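Local coordinates for protein farnesyl pyrophosphate synthase (Pseudomonas aeruginosa, PDB 3ZL6) that probably condenses isopentenyl diphosphate with dimethylallyl and then geranyl diphosphate to make farnesyl diphosphate, at residues A70-L75 with A119-V124. Sequence-based numbering, arbitrary orientation.
Sequences ACAVEL and ALAFEV
Ala72 and Ala121 lie side by side where helix 67-85 and helix 107-126 of the all-helical isoprenoid synthase fold run antiparallel: the local axes make 168° and come within 8.3 Å. The approach is close because both residues have short side chains, and their CA atoms lie 4.3 Å apart. Each methyl also sits against the backbone of the other helix, with Ala121 CB 3.6 Å from Ala72 O and Ala72 CB equally near Ala121 O. No hydrogen bond crosses the interface; van der Waals packing of methyls on backbone and of side chains on one another makes it.

Leu75 and Val124 fill in around the alanine pair. Leu75 CB lies 3.8 Å from Ala121 CB, while its CD1 reaches over the opposing backbone to 3.9 Å from Ala121 CA. Chi1 of -72° places Leu75 CG beside its own backbone N and anti to the carbonyl carbon; with chi2 at 162°, CD1 comes to the Ala121 backbone and on to Leu120. From the other helix Val124 sends a single methyl, CG2, against Ala72.

Farther out, Leu21 and Phe22 touch both leucines, and Leu18 of helix 2-19 packs on Leu75. Leu145 of helix 135-149 touches Ala72. The side of helix 107-126 turned from this contact belongs to the dimer interface, where Phe122 stacks on Phe122 of the second subunit. At the leucine edge, the branch carbon CG of Leu120 meets Leu75 CD1 at 4.1 Å.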
ATOM      1  N   ALA B  70     -10.046  10.295  -7.053  1.00 13.61           N
ATOM      2  CA  ALA B  70     -10.963  10.487  -5.925  1.00 14.47           C
ATOM      3  C   ALA B  70     -11.073   9.210  -5.079  1.00 14.18           C
ATOM      4  O   ALA B  70     -11.021   9.246  -3.870  1.00 13.34           O
ATOM      5  CB  ALA B  70     -12.349  10.907  -6.402  1.00 14.23           C
ATOM      6  N   CYS B  71     -11.266   8.077  -5.742  1.00 14.78           N
ATOM      7  CA  CYS B  71     -11.376   6.802  -4.986  1.00 13.42           C
ATOM      8  C   CYS B  71     -10.066   6.544  -4.257  1.00 12.09           C
ATOM      9  O   CYS B  71     -10.033   6.191  -3.123  1.00 12.45           O
ATOM     10  CB  CYS B  71     -11.677   5.666  -5.936  1.00 14.01           C
ATOM     11  SG  CYS B  71     -13.332   5.577  -6.598  1.00 17.86           S
ATOM     12  N   ALA B  72      -8.945   6.729  -4.940  1.00 12.81           N
ATOM     13  CA  ALA B  72      -7.652   6.355  -4.357  1.00 12.32           C
ATOM     14  C   ALA B  72      -7.331   7.190  -3.119  1.00 13.56           C
ATOM     15  O   ALA B  72      -6.904   6.659  -2.060  1.00 12.65           O
ATOM     16  CB  ALA B  72      -6.575   6.508  -5.407  1.00 13.72           C
ATOM     17  N   VAL B  73      -7.578   8.507  -3.202  1.00 12.75           N
ATOM     18  CA  VAL B  73      -7.304   9.324  -2.006  1.00 13.73           C
ATOM     19  C   VAL B  73      -8.233   9.002  -0.853  1.00 12.84           C
ATOM     20  O   VAL B  73      -7.774   8.983   0.321  1.00 14.30           O
ATOM     21  CB  VAL B  73      -7.215  10.861  -2.285  1.00 14.14           C
ATOM     22  CG1 VAL B  73      -6.054  11.123  -3.225  1.00 14.93           C
ATOM     23  CG2 VAL B  73      -8.529  11.415  -2.838  1.00 14.91           C
ATOM     24  N   GLU B  74      -9.479   8.653  -1.145  1.00 10.81           N
ATOM     25  CA  GLU B  74     -10.388   8.326  -0.089  1.00 11.86           C
ATOM     26  C   GLU B  74     -10.037   6.993   0.543  1.00 11.72           C
ATOM     27  O   GLU B  74     -10.180   6.820   1.727  1.00 11.25           O
ATOM     28  CB  GLU B  74     -11.854   8.328  -0.531  1.00 11.68           C
ATOM     29  CG  GLU B  74     -12.861   8.254   0.618  1.00 12.83           C
ATOM     30  CD  GLU B  74     -12.842   9.456   1.525  1.00 15.21           C
ATOM     31  OE1 GLU B  74     -12.264  10.516   1.151  1.00 17.28           O
ATOM     32  OE2 GLU B  74     -13.435   9.371   2.624  1.00 15.25           O
ATOM     33  N   LEU B  75      -9.544   6.044  -0.267  1.00 12.15           N
ATOM     34  CA  LEU B  75      -9.117   4.741   0.236  1.00 11.57           C
ATOM     35  C   LEU B  75      -7.916   4.868   1.146  1.00 12.15           C
ATOM     36  O   LEU B  75      -7.873   4.228   2.215  1.00 12.34           O
ATOM     37  CB  LEU B  75      -8.809   3.795  -0.930  1.00 11.84           C
ATOM     38  CG  LEU B  75     -10.071   3.320  -1.665  1.00 13.03           C
ATOM     39  CD1 LEU B  75      -9.693   2.785  -3.007  1.00 14.78           C
ATOM     40  CD2 LEU B  75     -10.804   2.234  -0.839  1.00 12.43           C
ATOM     41  N   ALA B 119      -3.624  -1.268  -0.472  1.00  9.40           N
ATOM     42  CA  ALA B 119      -3.330  -1.887  -1.719  1.00  9.62           C
ATOM     43  C   ALA B 119      -4.306  -1.479  -2.828  1.00 10.51           C
ATOM     44  O   ALA B 119      -3.917  -1.253  -3.954  1.00 10.63           O
ATOM     45  CB  ALA B 119      -3.349  -3.414  -1.569  1.00  9.85           C
ATOM     46  N   LEU B 120      -5.582  -1.464  -2.496  1.00 11.08           N
ATOM     47  CA  LEU B 120      -6.614  -1.209  -3.453  1.00 12.63           C
ATOM     48  C   LEU B 120      -6.491   0.210  -3.955  1.00 11.71           C
ATOM     49  O   LEU B 120      -6.852   0.484  -5.118  1.00 12.17           O
ATOM     50  CB  LEU B 120      -7.964  -1.434  -2.815  1.00 11.12           C
ATOM     51  CG  LEU B 120      -9.193  -1.221  -3.639  1.00 12.39           C
ATOM     52  CD1 LEU B 120      -9.153  -2.220  -4.836  1.00 12.17           C
ATOM     53  CD2 LEU B 120     -10.428  -1.495  -2.774  1.00 11.82           C
ATOM     54  N   ALA B 121      -5.982   1.120  -3.127  1.00 11.63           N
ATOM     55  CA  ALA B 121      -5.848   2.520  -3.598  1.00 11.35           C
ATOM     56  C   ALA B 121      -4.886   2.529  -4.787  1.00 12.96           C
ATOM     57  O   ALA B 121      -5.091   3.230  -5.798  1.00 15.11           O
ATOM     58  CB  ALA B 121      -5.328   3.470  -2.489  1.00 11.19           C
ATOM     59  N   PHE B 122      -3.812   1.781  -4.639  1.00 13.17           N
ATOM     60  CA  PHE B 122      -2.822   1.656  -5.723  1.00 13.52           C
ATOM     61  C   PHE B 122      -3.362   0.866  -6.920  1.00 13.22           C
ATOM     62  O   PHE B 122      -3.140   1.212  -8.063  1.00 15.90           O
ATOM     63  CB  PHE B 122      -1.514   1.182  -5.151  1.00 15.37           C
ATOM     64  CG  PHE B 122      -0.954   2.177  -4.179  1.00 16.46           C
ATOM     65  CD1 PHE B 122      -0.501   3.376  -4.615  1.00 17.32           C
ATOM     66  CD2 PHE B 122      -0.859   1.890  -2.820  1.00 15.74           C
ATOM     67  CE1 PHE B 122       0.045   4.321  -3.709  1.00 18.95           C
ATOM     68  CE2 PHE B 122      -0.368   2.826  -1.936  1.00 17.31           C
ATOM     69  CZ  PHE B 122       0.056   4.054  -2.390  1.00 17.42           C
ATOM     70  N   GLU B 123      -4.121  -0.188  -6.652  1.00 13.58           N
ATOM     71  CA  GLU B 123      -4.730  -0.943  -7.716  1.00 14.12           C
ATOM     72  C   GLU B 123      -5.586  -0.049  -8.600  1.00 16.02           C
ATOM     73  O   GLU B 123      -5.491  -0.095  -9.796  1.00 16.16           O
ATOM     74  CB  GLU B 123      -5.592  -2.065  -7.141  1.00 14.58           C
ATOM     75  CG  GLU B 123      -6.210  -2.922  -8.223  1.00 15.05           C
ATOM     76  CD  GLU B 123      -7.077  -4.034  -7.677  1.00 18.82           C
ATOM     77  OE1 GLU B 123      -6.849  -4.502  -6.540  1.00 17.39           O
ATOM     78  OE2 GLU B 123      -7.982  -4.438  -8.433  1.00 18.84           O
ATOM     79  N   VAL B 124      -6.406   0.793  -7.999  1.00 14.98           N
ATOM     80  CA  VAL B 124      -7.310   1.613  -8.787  1.00 16.91           C
ATOM     81  C   VAL B 124      -6.632   2.623  -9.686  1.00 16.21           C
ATOM     82  O   VAL B 124      -7.082   2.877 -10.781  1.00 15.75           O
ATOM     83  CB  VAL B 124      -8.455   2.261  -7.982  1.00 17.36           C
ATOM     84  CG1 VAL B 124      -9.278   1.196  -7.243  1.00 18.34           C
ATOM     85  CG2 VAL B 124      -7.969   3.327  -7.090  1.00 20.94           C
TER